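Local atomic coordinates of LbaCas13a H328A (C2c2) (Lachnospiraceae bacterium NK4A179, PDB entry 5WLH), a protein that binds CRISPR guide RNA and, as a Cas13a effector, probably cleaves RNA once a complementary target pairs with the guide, the deposited variant holding unprocessed guide RNA. Residues A[188-193]-A[220-225]; A[177-182]-A[198-203]; A[69-74]-A[184-189]. One frame throughout, in Å; residues are numbered along the deposited sequence.

Contact 1: residues A[188-193]-A[220-225]. With nucleotides of chain B.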
loop_
_atom_site.group_PDB
_atom_site.type_symbol
_atom_site.label_atom_id
_atom_site.label_comp_id
_atom_site.label_asym_id
_atom_site.label_seq_id
_atom_site.Cartn_x
_atom_site.Cartn_y
_atom_site.Cartn_z
ATOM N N LYS A 188 15.620 26.709 2.499
ATOM C CA LYS A 188 16.178 25.430 2.063
ATOM C C LYS A 188 17.048 25.593 0.819
ATOM O O LYS A 188 18.098 24.954 0.703
ATOM C CB LYS A 188 15.044 24.422 1.796
ATOM C CG LYS A 188 14.162 24.000 3.019
ATOM C CD LYS A 188 13.275 25.133 3.616
ATOM C CE LYS A 188 12.574 25.949 2.524
ATOM N NZ LYS A 188 12.080 27.249 3.027
ATOM N N SER A 189 16.624 26.442 -0.125
ATOM C CA SER A 189 17.394 26.673 -1.341
ATOM C C SER A 189 18.740 27.332 -1.055
ATOM O O SER A 189 19.621 27.320 -1.920
ATOM C CB SER A 189 16.586 27.541 -2.311
ATOM O OG SER A 189 16.138 28.717 -1.656
ATOM N N LEU A 190 18.914 27.907 0.130
ATOM C CA LEU A 190 20.173 28.527 0.520
ATOM C C LEU A 190 21.025 27.616 1.388
ATOM O O LEU A 190 22.111 28.026 1.812
ATOM C CB LEU A 190 19.902 29.843 1.256
ATOM C CG LEU A 190 19.106 30.900 0.486
ATOM C CD1 LEU A 190 18.799 32.082 1.382
ATOM C CD2 LEU A 190 19.853 31.346 -0.762
ATOM N N CYS A 191 20.555 26.396 1.665
ATOM C CA CYS A 191 21.255 25.452 2.541
ATOM C C CYS A 191 22.274 24.654 1.730
ATOM O O CYS A 191 22.119 23.462 1.451
ATOM C CB CYS A 191 20.263 24.529 3.239
ATOM S SG CYS A 191 19.586 25.165 4.780
ATOM N N ARG A 192 23.326 25.356 1.331
ATOM C CA ARG A 192 24.518 24.750 0.754
ATOM C C ARG A 192 25.702 25.293 1.533
ATOM O O ARG A 192 25.640 26.409 2.049
ATOM C CB ARG A 192 24.639 25.065 -0.740
ATOM C CG ARG A 192 23.475 24.508 -1.546
ATOM C CD ARG A 192 22.945 25.519 -2.527
ATOM N NE ARG A 192 23.773 25.536 -3.722
ATOM C CZ ARG A 192 23.392 25.083 -4.912
ATOM N NH1 ARG A 192 22.171 24.587 -5.102
ATOM N NH2 ARG A 192 24.234 25.154 -5.919
ATOM N N GLU A 193 26.767 24.494 1.634
ATOM C CA GLU A 193 27.853 24.830 2.555
ATOM C C GLU A 193 28.377 26.247 2.325
ATOM O O GLU A 193 28.491 27.038 3.264
ATOM C CB GLU A 193 28.984 23.815 2.423
ATOM C CG GLU A 193 30.142 24.070 3.374
ATOM C CD GLU A 193 31.470 23.585 2.819
ATOM O OE1 GLU A 193 31.965 24.184 1.836
ATOM O OE2 GLU A 193 32.012 22.597 3.363
ATOM N N ARG A 220 30.145 36.866 -3.451
ATOM C CA ARG A 220 29.965 35.830 -4.462
ATOM C C ARG A 220 29.249 34.605 -3.901
ATOM O O ARG A 220 28.395 34.017 -4.575
ATOM C CB ARG A 220 31.320 35.428 -5.046
ATOM C CG ARG A 220 31.224 34.589 -6.306
ATOM C CD ARG A 220 30.985 35.449 -7.544
ATOM N NE ARG A 220 30.646 34.616 -8.688
ATOM C CZ ARG A 220 29.447 34.573 -9.265
ATOM N NH1 ARG A 220 28.455 35.330 -8.806
ATOM N NH2 ARG A 220 29.239 33.769 -10.302
ATOM N N ASP A 221 29.576 34.213 -2.677
ATOM C CA ASP A 221 29.079 32.960 -2.125
ATOM C C ASP A 221 27.706 33.093 -1.489
ATOM O O ASP A 221 26.944 32.116 -1.486
ATOM C CB ASP A 221 30.067 32.408 -1.097
ATOM C CG ASP A 221 31.300 31.804 -1.753
ATOM O OD1 ASP A 221 31.129 31.007 -2.696
ATOM O OD2 ASP A 221 32.429 32.134 -1.343
ATOM N N PHE A 222 27.358 34.268 -0.960
ATOM C CA PHE A 222 26.028 34.457 -0.398
ATOM C C PHE A 222 25.184 35.412 -1.236
ATOM O O PHE A 222 24.164 35.002 -1.798
ATOM C CB PHE A 222 26.080 34.955 1.050
ATOM C CG PHE A 222 24.713 35.183 1.634
ATOM C CD1 PHE A 222 23.855 34.111 1.842
ATOM C CD2 PHE A 222 24.269 36.462 1.935
ATOM C CE1 PHE A 222 22.581 34.309 2.371
ATOM C CE2 PHE A 222 22.998 36.659 2.446
ATOM C CZ PHE A 222 22.157 35.581 2.669
ATOM N N ILE A 223 25.589 36.680 -1.343
ATOM C CA ILE A 223 24.680 37.689 -1.888
ATOM C C ILE A 223 24.317 37.358 -3.325
ATOM O O ILE A 223 23.136 37.360 -3.701
ATOM C CB ILE A 223 25.306 39.089 -1.789
ATOM C CG1 ILE A 223 25.510 39.473 -0.326
ATOM C CG2 ILE A 223 24.411 40.087 -2.505
ATOM C CD1 ILE A 223 26.153 40.857 -0.144
ATOM N N ASP A 224 25.329 37.084 -4.154
ATOM C CA ASP A 224 25.076 36.772 -5.553
ATOM C C ASP A 224 24.194 35.544 -5.679
ATOM O O ASP A 224 23.334 35.482 -6.561
ATOM C CB ASP A 224 26.388 36.546 -6.302
ATOM C CG ASP A 224 27.149 37.839 -6.583
ATOM O OD1 ASP A 224 26.624 38.950 -6.337
ATOM O OD2 ASP A 224 28.299 37.725 -7.039
ATOM N N TYR A 225 24.403 34.555 -4.811
ATOM C CA TYR A 225 23.561 33.368 -4.845
ATOM C C TYR A 225 22.126 33.701 -4.472
ATOM O O TYR A 225 21.189 33.206 -5.107
ATOM C CB TYR A 225 24.109 32.282 -3.915
ATOM C CG TYR A 225 23.430 30.961 -4.183
ATOM C CD1 TYR A 225 23.910 30.109 -5.160
ATOM C CD2 TYR A 225 22.276 30.598 -3.495
ATOM C CE1 TYR A 225 23.271 28.918 -5.444
ATOM C CE2 TYR A 225 21.632 29.401 -3.764
ATOM C CZ TYR A 225 22.140 28.568 -4.742
ATOM O OH TYR A 225 21.517 27.375 -5.024
ATOM P P A B 20 22.776 23.574 -9.028
ATOM O OP1 A B 20 21.809 24.074 -10.028
ATOM O OP2 A B 20 23.629 24.455 -8.195
ATOM O "O5'" A B 20 21.950 22.654 -8.036
ATOM C "C5'" A B 20 20.979 21.748 -8.526
ATOM C "C4'" A B 20 20.515 20.827 -7.432
ATOM O "O4'" A B 20 21.611 19.987 -6.997
ATOM C "C3'" A B 20 20.067 21.501 -6.156
ATOM O "O3'" A B 20 18.776 22.055 -6.252
ATOM C "C2'" A B 20 20.193 20.373 -5.144
ATOM O "O2'" A B 20 19.136 19.435 -5.304
ATOM C "C1'" A B 20 21.489 19.719 -5.616
ATOM N N9 A B 20 22.655 20.310 -4.930
ATOM C C8 A B 20 23.492 21.306 -5.375
ATOM N N7 A B 20 24.428 21.625 -4.513
ATOM C C5 A B 20 24.193 20.778 -3.436
ATOM C C6 A B 20 24.827 20.613 -2.196
ATOM N N6 A B 20 25.887 21.308 -1.798
ATOM N N1 A B 20 24.332 19.691 -1.356
ATOM C C2 A B 20 23.263 18.979 -1.734
ATOM N N3 A B 20 22.573 19.051 -2.867
ATOM C C4 A B 20 23.100 19.974 -3.680
#
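The guanidinium of Arg192 is sandwiched between RNA and protein: N7 of nucleotide A20 of chain B lies over the centre of one face, and the phenol end of Tyr225 lies over the opposite face, nearer the rim. The guanidinium and the Tyr225 ring are tilted 40° to each other, so this is no flat stack. Tyr225 OH comes within 2.9 Å of Arg192 NH1 but at too poor an angle for a hydrogen bond. The phosphate of the same A20 sits at the guanidinium's edge, in its plane, where Arg192 NH2 donates to OP2 over a very short 2.5 Å, nearly straight at 174°. A second phosphate of the RNA forms a salt bridge with NH1. Bends at chi2 and chi3 fold the arginine chain against the adenine, CG lying 4.0 Å from A20 N6. Next to this site Leu190 CD2 meets the edge of the Tyr225 ring at CD2, 3.7 Å away. Ser189 O also reaches that edge, buried and without a polar partner, while Ser189 OG bonds Asp229. The contact thus joins the loop ahead of helix 193-206 to helix 218-230, whose Phe222 and Tyr225 also pack on Val195, with Arg129 of helix 115-130 against Tyr225.

Contact 2: residues A[177-182]-A[198-203]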
loop_
_atom_site.group_PDB
_atom_site.type_symbol
_atom_site.label_atom_id
_atom_site.label_comp_id
_atom_site.label_asym_id
_atom_site.label_seq_id
_atom_site.Cartn_x
_atom_site.Cartn_y
_atom_site.Cartn_z
ATOM N N ILE A 177 23.800 32.203 18.659
ATOM C CA ILE A 177 22.497 32.619 18.152
ATOM C C ILE A 177 22.486 32.571 16.629
ATOM O O ILE A 177 21.525 32.094 16.013
ATOM C CB ILE A 177 22.147 34.021 18.676
ATOM C CG1 ILE A 177 21.841 33.969 20.176
ATOM C CG2 ILE A 177 20.983 34.605 17.895
ATOM C CD1 ILE A 177 21.966 35.307 20.863
ATOM N N ILE A 178 23.560 33.053 16.001
ATOM C CA ILE A 178 23.654 33.018 14.545
ATOM C C ILE A 178 23.663 31.576 14.050
ATOM O O ILE A 178 22.946 31.216 13.106
ATOM C CB ILE A 178 24.899 33.795 14.079
ATOM C CG1 ILE A 178 24.667 35.299 14.252
ATOM C CG2 ILE A 178 25.241 33.443 12.634
ATOM C CD1 ILE A 178 25.923 36.145 14.187
ATOM N N ASP A 179 24.463 30.722 14.695
ATOM C CA ASP A 179 24.514 29.318 14.306
ATOM C C ASP A 179 23.151 28.654 14.449
ATOM O O ASP A 179 22.748 27.861 13.592
ATOM C CB ASP A 179 25.556 28.578 15.138
ATOM C CG ASP A 179 26.963 28.808 14.639
ATOM O OD1 ASP A 179 27.114 29.489 13.606
ATOM O OD2 ASP A 179 27.916 28.300 15.269
ATOM N N ARG A 180 22.425 28.969 15.523
ATOM C CA ARG A 180 21.112 28.366 15.727
ATOM C C ARG A 180 20.109 28.859 14.695
ATOM O O ARG A 180 19.306 28.073 14.177
ATOM C CB ARG A 180 20.618 28.662 17.143
ATOM C CG ARG A 180 21.150 27.682 18.171
ATOM C CD ARG A 180 21.131 28.247 19.586
ATOM N NE ARG A 180 21.923 27.397 20.468
ATOM C CZ ARG A 180 21.435 26.350 21.122
ATOM N NH1 ARG A 180 20.150 26.041 21.007
ATOM N NH2 ARG A 180 22.226 25.618 21.892
ATOM N N ILE A 181 20.143 30.157 14.386
ATOM C CA ILE A 181 19.195 30.743 13.443
ATOM C C ILE A 181 19.403 30.177 12.047
ATOM O O ILE A 181 18.439 29.914 11.313
ATOM C CB ILE A 181 19.332 32.274 13.446
ATOM C CG1 ILE A 181 18.669 32.864 14.687
ATOM C CG2 ILE A 181 18.732 32.866 12.195
ATOM C CD1 ILE A 181 18.612 34.361 14.674
ATOM N N ILE A 182 20.663 30.004 11.647
ATOM C CA ILE A 182 20.955 29.488 10.315
ATOM C C ILE A 182 20.445 28.060 10.178
ATOM O O ILE A 182 19.743 27.722 9.221
ATOM C CB ILE A 182 22.466 29.579 10.034
ATOM C CG1 ILE A 182 22.865 31.038 9.823
ATOM C CG2 ILE A 182 22.838 28.722 8.841
ATOM C CD1 ILE A 182 24.362 31.234 9.623
ATOM N N GLY A 198 28.873 31.895 3.723
ATOM C CA GLY A 198 28.798 33.297 3.350
ATOM C C GLY A 198 27.834 34.067 4.232
ATOM O O GLY A 198 28.121 35.192 4.665
ATOM N N LEU A 199 26.688 33.461 4.536
ATOM C CA LEU A 199 25.716 34.131 5.389
ATOM C C LEU A 199 26.251 34.303 6.801
ATOM O O LEU A 199 26.108 35.375 7.401
ATOM C CB LEU A 199 24.416 33.331 5.406
ATOM C CG LEU A 199 23.334 33.835 6.348
ATOM C CD1 LEU A 199 23.072 35.326 6.110
ATOM C CD2 LEU A 199 22.081 33.014 6.094
ATOM N N LYS A 200 26.866 33.256 7.350
ATOM C CA LYS A 200 27.434 33.374 8.686
ATOM C C LYS A 200 28.468 34.494 8.748
ATOM O O LYS A 200 28.471 35.295 9.688
ATOM C CB LYS A 200 28.063 32.056 9.115
ATOM C CG LYS A 200 28.871 32.218 10.395
ATOM C CD LYS A 200 28.878 30.977 11.233
ATOM C CE LYS A 200 29.434 31.293 12.616
ATOM N NZ LYS A 200 29.643 30.043 13.378
ATOM N N LYS A 201 29.344 34.564 7.750
ATOM C CA LYS A 201 30.368 35.604 7.716
ATOM C C LYS A 201 29.734 36.984 7.664
ATOM O O LYS A 201 30.160 37.906 8.371
ATOM C CB LYS A 201 31.270 35.384 6.502
ATOM C CG LYS A 201 32.379 36.404 6.290
ATOM C CD LYS A 201 33.486 35.770 5.423
ATOM C CE LYS A 201 34.619 36.753 5.118
ATOM N NZ LYS A 201 35.598 36.174 4.133
ATOM N N LEU A 202 28.696 37.127 6.842
ATOM C CA LEU A 202 27.960 38.380 6.760
ATOM C C LEU A 202 27.329 38.744 8.099
ATOM O O LEU A 202 27.405 39.899 8.533
ATOM C CB LEU A 202 26.891 38.260 5.679
ATOM C CG LEU A 202 25.807 39.325 5.620
ATOM C CD1 LEU A 202 26.416 40.597 5.167
ATOM C CD2 LEU A 202 24.717 38.889 4.646
ATOM N N LEU A 203 26.707 37.773 8.772
ATOM C CA LEU A 203 26.040 38.070 10.039
ATOM C C LEU A 203 27.044 38.403 11.134
ATOM O O LEU A 203 26.775 39.246 11.998
ATOM C CB LEU A 203 25.170 36.890 10.467
ATOM C CG LEU A 203 23.913 36.728 9.612
ATOM C CD1 LEU A 203 23.257 35.381 9.891
ATOM C CD2 LEU A 203 22.955 37.877 9.902
#
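Ile178 and Ile182 face Leu199, Lys200 and Leu203 in a helical hairpin, two successive helices running roughly antiparallel at 143° with their axes 10.5 Å apart. One turn separates the two isoleucines, as it does the two leucines, and the bumps of each row fit beside those of the other. The branched end of Leu203 enters the dip between the isoleucines: its CD1 rests 3.9 Å from Ile178 CG2 and also touches Ile182 CD1. Both isoleucine CD1 atoms reach the partner helix, Ile178 at Leu203 and Ile182 at Lys200. Ile178 and Leu203 run counter to each other, Ile178 CD1 lying against Leu203 CB at 3.9 Å. An extended chi2 (176°) carries CD1 of Ile182 against the root of Lys200, 3.8 Å from CB. Leu199 closes the side of that hollow at Ile182 CG1 with its CD2, and continues the core toward Phe222 and Leu186. Flanking the apolar layer, Lys200 stretches back across the groove, with CG anti to its N (chi1 170°), and reaches Asp179. Glu175 takes a second salt bridge from the same ammonium, which would probably ease the closeness of the two acidic side chains. At Asp179 itself, Lys200 NZ meets OD1 at 2.6 Å on the syn side, facing OD2.

Contact 3: residues A[69-74]-A[184-189]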
loop_
_atom_site.group_PDB
_atom_site.type_symbol
_atom_site.label_atom_id
_atom_site.label_comp_id
_atom_site.label_asym_id
_atom_site.label_seq_id
_atom_site.Cartn_x
_atom_site.Cartn_y
_atom_site.Cartn_z
ATOM N N TYR A 69 9.716 36.476 -0.739
ATOM C CA TYR A 69 11.037 35.894 -0.529
ATOM C C TYR A 69 11.686 36.468 0.725
ATOM O O TYR A 69 11.787 37.689 0.883
ATOM C CB TYR A 69 11.915 36.154 -1.754
ATOM C CG TYR A 69 13.248 35.449 -1.731
ATOM C CD1 TYR A 69 14.313 35.960 -0.993
ATOM C CD2 TYR A 69 13.449 34.279 -2.449
ATOM C CE1 TYR A 69 15.530 35.320 -0.968
ATOM C CE2 TYR A 69 14.669 33.636 -2.437
ATOM C CZ TYR A 69 15.705 34.157 -1.693
ATOM O OH TYR A 69 16.923 33.513 -1.676
ATOM N N ARG A 70 12.113 35.577 1.621
ATOM C CA ARG A 70 12.856 35.940 2.820
ATOM C C ARG A 70 13.976 34.938 3.040
ATOM O O ARG A 70 13.802 33.741 2.798
ATOM C CB ARG A 70 11.959 35.984 4.070
ATOM C CG ARG A 70 10.781 36.945 3.959
ATOM C CD ARG A 70 11.221 38.368 4.261
ATOM N NE ARG A 70 10.106 39.308 4.328
ATOM C CZ ARG A 70 9.476 39.801 3.265
ATOM N NH1 ARG A 70 9.836 39.422 2.044
ATOM N NH2 ARG A 70 8.478 40.668 3.424
ATOM N N ILE A 71 15.122 35.443 3.510
ATOM C CA ILE A 71 16.273 34.586 3.785
ATOM C C ILE A 71 15.925 33.539 4.837
ATOM O O ILE A 71 16.359 32.381 4.752
ATOM C CB ILE A 71 17.477 35.446 4.220
ATOM C CG1 ILE A 71 17.885 36.407 3.100
ATOM C CG2 ILE A 71 18.646 34.575 4.659
ATOM C CD1 ILE A 71 18.194 35.731 1.805
ATOM N N PHE A 72 15.130 33.921 5.834
ATOM C CA PHE A 72 14.781 33.057 6.955
ATOM C C PHE A 72 13.285 32.744 6.952
ATOM O O PHE A 72 12.463 33.626 6.687
ATOM C CB PHE A 72 15.169 33.722 8.278
ATOM C CG PHE A 72 16.654 33.934 8.438
ATOM C CD1 PHE A 72 17.504 32.853 8.605
ATOM C CD2 PHE A 72 17.195 35.212 8.431
ATOM C CE1 PHE A 72 18.878 33.040 8.758
ATOM C CE2 PHE A 72 18.565 35.408 8.583
ATOM C CZ PHE A 72 19.405 34.319 8.747
ATOM N N ASN A 73 12.941 31.494 7.273
ATOM C CA ASN A 73 11.557 31.031 7.320
ATOM C C ASN A 73 10.878 31.458 8.622
ATOM O O ASN A 73 11.410 32.248 9.409
ATOM C CB ASN A 73 11.495 29.514 7.188
ATOM C CG ASN A 73 11.940 29.025 5.833
ATOM O OD1 ASN A 73 11.738 29.691 4.817
ATOM N ND2 ASN A 73 12.570 27.855 5.812
ATOM N N GLU A 74 9.696 30.886 8.866
ATOM C CA GLU A 74 8.840 31.185 10.021
ATOM C C GLU A 74 8.623 32.680 10.183
ATOM O O GLU A 74 8.644 33.428 9.205
ATOM C CB GLU A 74 9.419 30.597 11.311
ATOM C CG GLU A 74 8.876 29.214 11.668
ATOM C CD GLU A 74 7.427 29.247 12.135
ATOM O OE1 GLU A 74 7.174 29.667 13.285
ATOM O OE2 GLU A 74 6.540 28.852 11.350
ATOM N N LYS A 184 18.203 26.498 11.892
ATOM C CA LYS A 184 16.778 26.322 12.142
ATOM C C LYS A 184 15.900 27.038 11.122
ATOM O O LYS A 184 14.839 26.522 10.755
ATOM C CB LYS A 184 16.424 26.810 13.549
ATOM C CG LYS A 184 14.986 26.526 13.946
ATOM C CD LYS A 184 14.693 26.981 15.364
ATOM C CE LYS A 184 15.723 26.439 16.340
ATOM N NZ LYS A 184 15.152 26.232 17.702
ATOM N N TYR A 185 16.314 28.215 10.645
ATOM C CA TYR A 185 15.433 29.052 9.846
ATOM C C TYR A 185 15.904 29.316 8.425
ATOM O O TYR A 185 15.128 29.863 7.637
ATOM C CB TYR A 185 15.207 30.401 10.546
ATOM C CG TYR A 185 14.540 30.268 11.895
ATOM C CD1 TYR A 185 13.241 29.786 12.003
ATOM C CD2 TYR A 185 15.209 30.615 13.064
ATOM C CE1 TYR A 185 12.625 29.656 13.236
ATOM C CE2 TYR A 185 14.600 30.490 14.301
ATOM C CZ TYR A 185 13.308 30.011 14.382
ATOM O OH TYR A 185 12.699 29.886 15.610
ATOM N N LEU A 186 17.129 28.951 8.060
ATOM C CA LEU A 186 17.611 29.315 6.732
ATOM C C LEU A 186 16.790 28.642 5.641
ATOM O O LEU A 186 16.541 27.432 5.689
ATOM C CB LEU A 186 19.083 28.946 6.570
ATOM C CG LEU A 186 19.663 29.326 5.212
ATOM C CD1 LEU A 186 19.512 30.821 4.949
ATOM C CD2 LEU A 186 21.115 28.891 5.147
ATOM N N LYS A 187 16.397 29.436 4.640
ATOM C CA LYS A 187 15.686 28.925 3.475
ATOM C C LYS A 187 16.405 27.722 2.875
ATOM O O LYS A 187 17.630 27.712 2.735
ATOM C CB LYS A 187 15.548 30.031 2.424
ATOM C CG LYS A 187 14.149 30.199 1.894
ATOM C CD LYS A 187 14.065 31.332 0.899
ATOM C CE LYS A 187 14.266 30.847 -0.512
ATOM N NZ LYS A 187 13.138 30.007 -0.984
ATOM N N LYS A 188 15.620 26.709 2.499
ATOM C CA LYS A 188 16.178 25.430 2.063
ATOM C C LYS A 188 17.048 25.593 0.819
ATOM O O LYS A 188 18.098 24.954 0.703
ATOM C CB LYS A 188 15.044 24.422 1.796
ATOM C CG LYS A 188 14.162 24.000 3.019
ATOM C CD LYS A 188 13.275 25.133 3.616
ATOM C CE LYS A 188 12.574 25.949 2.524
ATOM N NZ LYS A 188 12.080 27.249 3.027
ATOM N N SER A 189 16.624 26.442 -0.125
ATOM C CA SER A 189 17.394 26.673 -1.341
ATOM C C SER A 189 18.740 27.332 -1.055
ATOM O O SER A 189 19.621 27.320 -1.920
ATOM C CB SER A 189 16.586 27.541 -2.311
ATOM O OG SER A 189 16.138 28.717 -1.656
#
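Tyr185 O is gripped twice by segment 69-74: Asn73 N donates to it at 2.8 Å, nearly straight (169°) and in the carbonyl plane, and Phe72 CA adds a C-H...O contact at 3.3 Å. These belong to a single antiparallel beta bridge, in which Phe72 and Leu186 form the non-hydrogen-bonded pair and Lys187 N donates the second bond, 2.9 Å, to Ile71 O. The bridge ties the loop 69-74 to the chain just where it leaves helix 175-185, so the carbonyl of Tyr185, the last helical residue, takes its partner from a segment over 100 residues earlier. Beyond the bridge, the Lys187 chain crosses the Tyr69 ring at about a right angle, CD over one face and offset toward the rim. The bend at chi3 (92°) brings its CE to 3.4 Å from Tyr69 CE2. The phenol's own hydroxyl is bonded to Asp229 of helix 218-230. On the other side of the loop, the Phe72 ring has Ile71 CG2 over its centre on one face. The backbone of Tyr185 comes to the edge of that ring, in its plane, and Tyr185 CB approaches obliquely. Asn73 O is buried here without a partner. Toward helix 193-206, Ile71 and Leu186 run alongside each other in one direction, Ile71 CG2 and Leu186 CD1 3.9 Å apart.

How the contacts relate
The three contacts sit 11 to 12 Å apart, centre to centre, in one compact helical region. Contact 3 continues directly into contact 1 through the shared Lys188 and Ser189, and the two cores merge where Leu190 CD1 meets Ile71 CD1 at 3.7 Å. Contact 2 joins both: Leu199 CD1 packs on Phe222 CZ of contact 1 at 3.6 Å, while Ile181 CG2 touches Phe72 CE1 of contact 3 at 3.4 Å. The hairpin of contact 2 thus packs against both the 69-74 loop and helix 218-230. Measured by nearest atoms, the RNA lies against contact 1, about 4 Å from contact 3 and about 12 Å from contact 2.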